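Local coordinates for protein possible MarR-transcriptional regulator (Streptomyces coelicolor, PDB 4B8X) that is of unknown biological function but, as a MarR-family winged-helix protein, probably binds DNA and regulates transcription, at residues G79-R84 against T93-T98; D25-P30 against R110-M115. One frame throughout, in Å; residues are numbered along the deposited sequence. Where two conformers were deposited one is given.

Contact 1: G79-R84 against T93-T98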
loop_
_atom_site.group_PDB
_atom_site.type_symbol
_atom_site.label_atom_id
_atom_site.label_comp_id
_atom_site.label_asym_id
_atom_site.label_seq_id
_atom_site.Cartn_x
_atom_site.Cartn_y
_atom_site.Cartn_z
ATOM N N GLY A 79 -25.146 -2.003 -7.534
ATOM C CA GLY A 79 -26.352 -1.529 -6.846
ATOM C C GLY A 79 -26.172 -0.990 -5.443
ATOM O O GLY A 79 -27.152 -0.838 -4.711
ATOM N N LEU A 80 -24.928 -0.673 -5.091
ATOM C CA LEU A 80 -24.595 -0.262 -3.719
ATOM C C LEU A 80 -24.542 1.256 -3.518
ATOM O O LEU A 80 -24.590 1.722 -2.370
ATOM C CB LEU A 80 -23.264 -0.904 -3.314
ATOM C CG LEU A 80 -23.179 -2.423 -3.528
ATOM C CD1 LEU A 80 -21.829 -2.930 -3.028
ATOM C CD2 LEU A 80 -24.333 -3.214 -2.897
ATOM N N VAL A 81 -24.419 2.007 -4.611
ATOM C CA VAL A 81 -24.380 3.440 -4.615
ATOM C C VAL A 81 -25.195 3.900 -5.837
ATOM O O VAL A 81 -25.319 3.164 -6.823
ATOM C CB VAL A 81 -22.905 3.923 -4.726
ATOM C CG1 VAL A 81 -22.784 5.395 -5.149
ATOM C CG2 VAL A 81 -22.186 3.643 -3.415
ATOM N N ALA A 82 -25.737 5.103 -5.739
ATOM C CA ALA A 82 -26.347 5.828 -6.844
ATOM C C ALA A 82 -25.681 7.197 -7.002
ATOM O O ALA A 82 -25.241 7.789 -6.047
ATOM C CB ALA A 82 -27.845 5.992 -6.588
ATOM N N LYS A 83 -25.578 7.681 -8.238
ATOM C CA LYS A 83 -25.037 9.001 -8.539
ATOM C C LYS A 83 -26.125 9.959 -8.999
ATOM O O LYS A 83 -27.107 9.552 -9.637
ATOM C CB LYS A 83 -24.033 8.888 -9.697
ATOM C CG LYS A 83 -22.814 8.052 -9.357
ATOM C CD LYS A 83 -21.667 8.282 -10.322
ATOM C CE LYS A 83 -22.125 8.199 -11.754
ATOM N NZ LYS A 83 -20.969 8.105 -12.682
ATOM N N ARG A 84 -25.910 11.244 -8.729
ATOM C CA ARG A 84 -26.718 12.312 -9.304
ATOM C C ARG A 84 -25.905 13.584 -9.314
ATOM O O ARG A 84 -24.930 13.710 -8.586
ATOM C CB ARG A 84 -27.992 12.536 -8.499
ATOM C CG ARG A 84 -29.086 11.505 -8.719
ATOM C CD ARG A 84 -29.515 11.361 -10.178
ATOM N NE ARG A 84 -30.805 10.683 -10.238
ATOM C CZ ARG A 84 -30.976 9.384 -10.029
ATOM N NH1 ARG A 84 -29.938 8.609 -9.753
ATOM N NH2 ARG A 84 -32.192 8.862 -10.079
ATOM N N THR A 93 -20.613 15.861 -8.812
ATOM C CA THR A 93 -21.484 14.702 -8.761
ATOM C C THR A 93 -21.529 14.199 -7.339
ATOM O O THR A 93 -20.499 14.137 -6.674
ATOM C CB THR A 93 -20.942 13.558 -9.638
ATOM O OG1 THR A 93 -20.821 14.011 -10.989
ATOM C CG2 THR A 93 -21.852 12.337 -9.600
ATOM N N LEU A 94 -22.735 13.867 -6.884
ATOM C CA LEU A 94 -22.941 13.264 -5.567
ATOM C C LEU A 94 -23.088 11.744 -5.678
ATOM O O LEU A 94 -23.784 11.238 -6.563
ATOM C CB LEU A 94 -24.235 13.811 -4.966
ATOM C CG LEU A 94 -24.316 15.288 -4.629
ATOM C CD1 LEU A 94 -25.717 15.596 -4.123
ATOM C CD2 LEU A 94 -23.267 15.672 -3.601
ATOM N N ALA A 95 -22.413 11.035 -4.778
ATOM C CA ALA A 95 -22.567 9.604 -4.610
ATOM C C ALA A 95 -23.351 9.327 -3.321
ATOM O O ALA A 95 -23.018 9.893 -2.296
ATOM C CB ALA A 95 -21.210 8.911 -4.569
ATOM N N THR A 96 -24.387 8.488 -3.389
ATOM C CA THR A 96 -25.259 8.191 -2.251
ATOM C C THR A 96 -25.328 6.678 -2.070
ATOM O O THR A 96 -25.607 5.959 -3.011
ATOM C CB THR A 96 -26.676 8.739 -2.490
ATOM O OG1 THR A 96 -26.611 10.123 -2.867
ATOM C CG2 THR A 96 -27.530 8.552 -1.241
ATOM N N ILE A 97 -25.094 6.200 -0.844
ATOM C CA ILE A 97 -25.202 4.765 -0.578
ATOM C C ILE A 97 -26.665 4.342 -0.601
ATOM O O ILE A 97 -27.534 5.046 -0.078
ATOM C CB ILE A 97 -24.513 4.396 0.759
ATOM C CG1 ILE A 97 -24.348 2.887 0.909
ATOM C CG2 ILE A 97 -25.241 5.031 1.942
ATOM C CD1 ILE A 97 -23.457 2.506 2.080
ATOM N N THR A 98 -26.925 3.197 -1.219
ATOM C CA THR A 98 -28.260 2.647 -1.311
ATOM C C THR A 98 -28.535 1.758 -0.082
ATOM O O THR A 98 -27.627 1.408 0.667
ATOM C CB THR A 98 -28.426 1.798 -2.569
ATOM O OG1 THR A 98 -27.598 0.627 -2.459
ATOM C CG2 THR A 98 -28.081 2.601 -3.849
HETATM O O HOH W 1 -26.643 10.541 -5.422
#
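T98 and G79 meet through the shortest direct hydrogen bond between the two segments: T98 OG1 donates to G79 O over 2.7 Å, in the carbonyl plane and on a lone pair. The threonine hydroxyl stands between its own backbone N and carbonyl carbon (chi1 67°), the position from which it also caps the helix that follows by accepting from the backbone N of G101. The same residue's backbone N reaches the next carbonyl, L80 O, in an almost straight bond (176° at the hydrogen), although the donor sits well above that carbonyl's plane. The ladder proper has two hydrogen-bonded pairs, A82 with T96 and R84 with L94, each closed by two backbone bonds; A82 N to T96 O measures 2.9 Å. Water 1 bridges the first pair, donating to A82 O and lying 2.6 Å from T96 OG1.

Apolar contacts follow the two faces. V81, its CG1 anti to the backbone N (chi1 163°), lays that methyl 3.9 Å from A95 CB, and V81 and I97 both continue onto L41 of helix 35-45. T93 CG2 lies 4.1 Å from K83 CB, the two side chains crossing at a slant, while K83 NZ leads away to a salt bridge with D73. A82, T96, L94 and R84 occupy the other face. Between the Schellman stop of helix 65-77 at G79 and the N-cap of helix 99-114, the antiparallel strands form the beta hairpin, or wing, of a MarR-type winged helix-turn-helix domain.

Contact 2: D25-P30 against R110-M115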
loop_
_atom_site.group_PDB
_atom_site.type_symbol
_atom_site.label_atom_id
_atom_site.label_comp_id
_atom_site.label_asym_id
_atom_site.label_seq_id
_atom_site.Cartn_x
_atom_site.Cartn_y
_atom_site.Cartn_z
ATOM N N ASP A 25 -8.764 -7.747 1.668
ATOM C CA ASP A 25 -9.348 -7.941 0.343
ATOM C C ASP A 25 -10.046 -9.314 0.276
ATOM O O ASP A 25 -11.130 -9.439 -0.311
ATOM C CB ASP A 25 -8.292 -7.862 -0.776
ATOM C CG ASP A 25 -8.035 -6.429 -1.317
ATOM O OD1 ASP A 25 -8.808 -5.481 -1.036
ATOM O OD2 ASP A 25 -7.038 -6.256 -2.096
ATOM N N ALA A 26 -9.452 -10.352 0.862
ATOM C CA ALA A 26 -10.057 -11.678 0.776
ATOM C C ALA A 26 -11.373 -11.738 1.554
ATOM O O ALA A 26 -12.315 -12.424 1.155
ATOM C CB ALA A 26 -9.071 -12.750 1.257
ATOM N N VAL A 27 -11.462 -11.006 2.659
ATOM C CA VAL A 27 -12.674 -11.015 3.456
ATOM C C VAL A 27 -13.832 -10.325 2.707
ATOM O O VAL A 27 -14.980 -10.741 2.826
ATOM C CB VAL A 27 -12.433 -10.351 4.831
ATOM C CG1 VAL A 27 -13.728 -10.170 5.591
ATOM C CG2 VAL A 27 -11.444 -11.139 5.678
ATOM N N VAL A 28 -13.551 -9.247 1.976
ATOM C CA VAL A 28 -14.633 -8.497 1.334
ATOM C C VAL A 28 -14.927 -8.949 -0.090
ATOM O O VAL A 28 -15.963 -8.578 -0.654
ATOM C CB VAL A 28 -14.408 -6.963 1.389
ATOM C CG1 VAL A 28 -14.268 -6.501 2.830
ATOM C CG2 VAL A 28 -13.219 -6.517 0.573
ATOM N N LYS A 29 -14.068 -9.791 -0.659
ATOM C CA LYS A 29 -14.274 -10.331 -2.008
ATOM C C LYS A 29 -15.639 -11.025 -2.222
ATOM O O LYS A 29 -16.250 -10.793 -3.257
ATOM C CB LYS A 29 -13.114 -11.260 -2.400
ATOM C CG LYS A 29 -13.132 -11.748 -3.847
ATOM C CD LYS A 29 -12.009 -12.747 -4.113
ATOM C CE LYS A 29 -12.095 -13.382 -5.494
ATOM N NZ LYS A 29 -11.513 -12.473 -6.516
ATOM N N PRO A 30 -16.138 -11.813 -1.253
ATOM C CA PRO A 30 -17.442 -12.464 -1.475
ATOM C C PRO A 30 -18.605 -11.478 -1.633
ATOM O O PRO A 30 -19.648 -11.850 -2.172
ATOM C CB PRO A 30 -17.625 -13.324 -0.226
ATOM C CG PRO A 30 -16.251 -13.557 0.278
ATOM C CD PRO A 30 -15.472 -12.325 -0.045
ATOM N N ARG A 110 -18.889 -6.694 9.878
ATOM C CA ARG A 110 -18.933 -7.760 10.882
ATOM C C ARG A 110 -17.880 -8.823 10.598
ATOM O O ARG A 110 -17.211 -9.263 11.531
ATOM C CB ARG A 110 -20.308 -8.411 10.969
ATOM C CG ARG A 110 -20.454 -9.420 12.099
ATOM C CD ARG A 110 -21.083 -10.718 11.614
ATOM N NE ARG A 110 -20.110 -11.526 10.887
ATOM C CZ ARG A 110 -19.224 -12.329 11.460
ATOM N NH1 ARG A 110 -19.202 -12.467 12.787
ATOM N NH2 ARG A 110 -18.375 -13.015 10.704
ATOM N N ASP A 111 -17.707 -9.203 9.333
ATOM C CA ASP A 111 -16.692 -10.185 8.993
ATOM C C ASP A 111 -15.275 -9.665 9.282
ATOM O O ASP A 111 -14.447 -10.394 9.834
ATOM C CB ASP A 111 -16.786 -10.569 7.517
ATOM C CG ASP A 111 -17.981 -11.441 7.176
ATOM O OD1 ASP A 111 -18.710 -11.878 8.088
ATOM O OD2 ASP A 111 -18.164 -11.669 5.958
ATOM N N LEU A 112 -14.987 -8.419 8.894
ATOM C CA LEU A 112 -13.663 -7.817 9.130
ATOM C C LEU A 112 -13.364 -7.725 10.628
ATOM O O LEU A 112 -12.251 -8.014 11.080
ATOM C CB LEU A 112 -13.557 -6.440 8.465
ATOM C CG LEU A 112 -13.501 -6.500 6.944
ATOM C CD1 LEU A 112 -13.926 -5.178 6.364
ATOM C CD2 LEU A 112 -12.098 -6.888 6.518
ATOM N N MET A 113 -14.366 -7.321 11.406
ATOM C CA MET A 113 -14.223 -7.203 12.865
ATOM C C MET A 113 -13.911 -8.566 13.473
ATOM O O MET A 113 -13.094 -8.683 14.375
ATOM C CB MET A 113 -15.501 -6.634 13.503
ATOM C CG MET A 113 -15.784 -5.177 13.173
ATOM S SD MET A 113 -14.712 -4.001 14.022
ATOM C CE MET A 113 -15.354 -4.074 15.687
ATOM N N ALA A 114 -14.580 -9.588 12.967
ATOM C CA ALA A 114 -14.388 -10.942 13.481
ATOM C C ALA A 114 -12.924 -11.421 13.318
ATOM O O ALA A 114 -12.439 -12.208 14.124
ATOM C CB ALA A 114 -15.351 -11.914 12.800
ATOM N N MET A 115 -12.226 -10.972 12.272
ATOM C CA MET A 115 -10.818 -11.299 12.047
ATOM C C MET A 115 -9.850 -10.154 12.352
ATOM O O MET A 115 -8.675 -10.219 12.017
ATOM C CB MET A 115 -10.579 -11.867 10.631
ATOM C CG MET A 115 -11.158 -11.119 9.437
ATOM S SD MET A 115 -10.215 -9.674 8.967
ATOM C CE MET A 115 -8.771 -10.431 8.220
HETATM O O HOH W 2 -16.246 -12.698 4.280
#
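D111, whose CB touches V27, has its carboxylate gripped at one oxygen by the neighbouring R110, whose guanidinium, in the conformer described, comes side-on and takes D111 OD1 at its edge, nearly in plane. Both R110 NE and R110 NH2 donate to that single atom, the NH2 bond at 2.9 Å forming the salt bridge; NE meets the oxygen nearly along its C-O axis, whereas NH2 arrives on the anti side, tilted out of the carboxylate plane. The second oxygen, D111 OD2, accepts from Y31 OH, just past helix 5-28, and from water 2, each of its bonds helping to fix the carboxylate's rotation. That water lies 2.7 Å from D111 OD2 and also donates to V27 O, a polar bridge between segments that share no direct hydrogen bond. A leucine here would probably leave R110 without its carboxylate mate, and water 2 and the Y31 hydroxyl without their shared acceptor.

V27 carries the apolar part. Its CG1, anti to the backbone N (chi1 172°), passes 3.6 Å from D111 CB and 3.8 Å from L112 CD2, while CG2 points to the M115 side chain. M115 folds back through bends at chi2 and chi3, bringing its CG, SD and CE all near that one methyl; CE to V27 CG2 is 3.8 Å. Deeper in, V28 CG1 rests on L112 CD1, also at 3.8 Å, and L112 extends the packing to V24 and F117. The contact is helix-to-helix packing between the C-terminal ends of helices 5-28 and 99-114. In MarR proteins the helices from the N- and C-terminal parts of the chain commonly form the dimerisation region, consistent with M113 here packing on M7 of the second subunit.

Contact 1 and contact 2 show how one chain uses two kinds of adhesion. Their centres lie 23 Å apart and they do not touch, yet helix 99-114 ties them together: T98 caps its start and contact 2 uses its last turn. In sequence, the hairpin is nested inside the long loop that contact 2 closes. Both are partly buried, their centres about 17 Å and 13 Å respectively from the centre of the chain. Contact 1 is a regular ladder of direct backbone bonds, with one face turned to the helices and R84 exposed. Contact 2, less extensive at 206 Å² against 461 Å², has no direct hydrogen bond across it and relies on apolar side-chain packing and one bridging water.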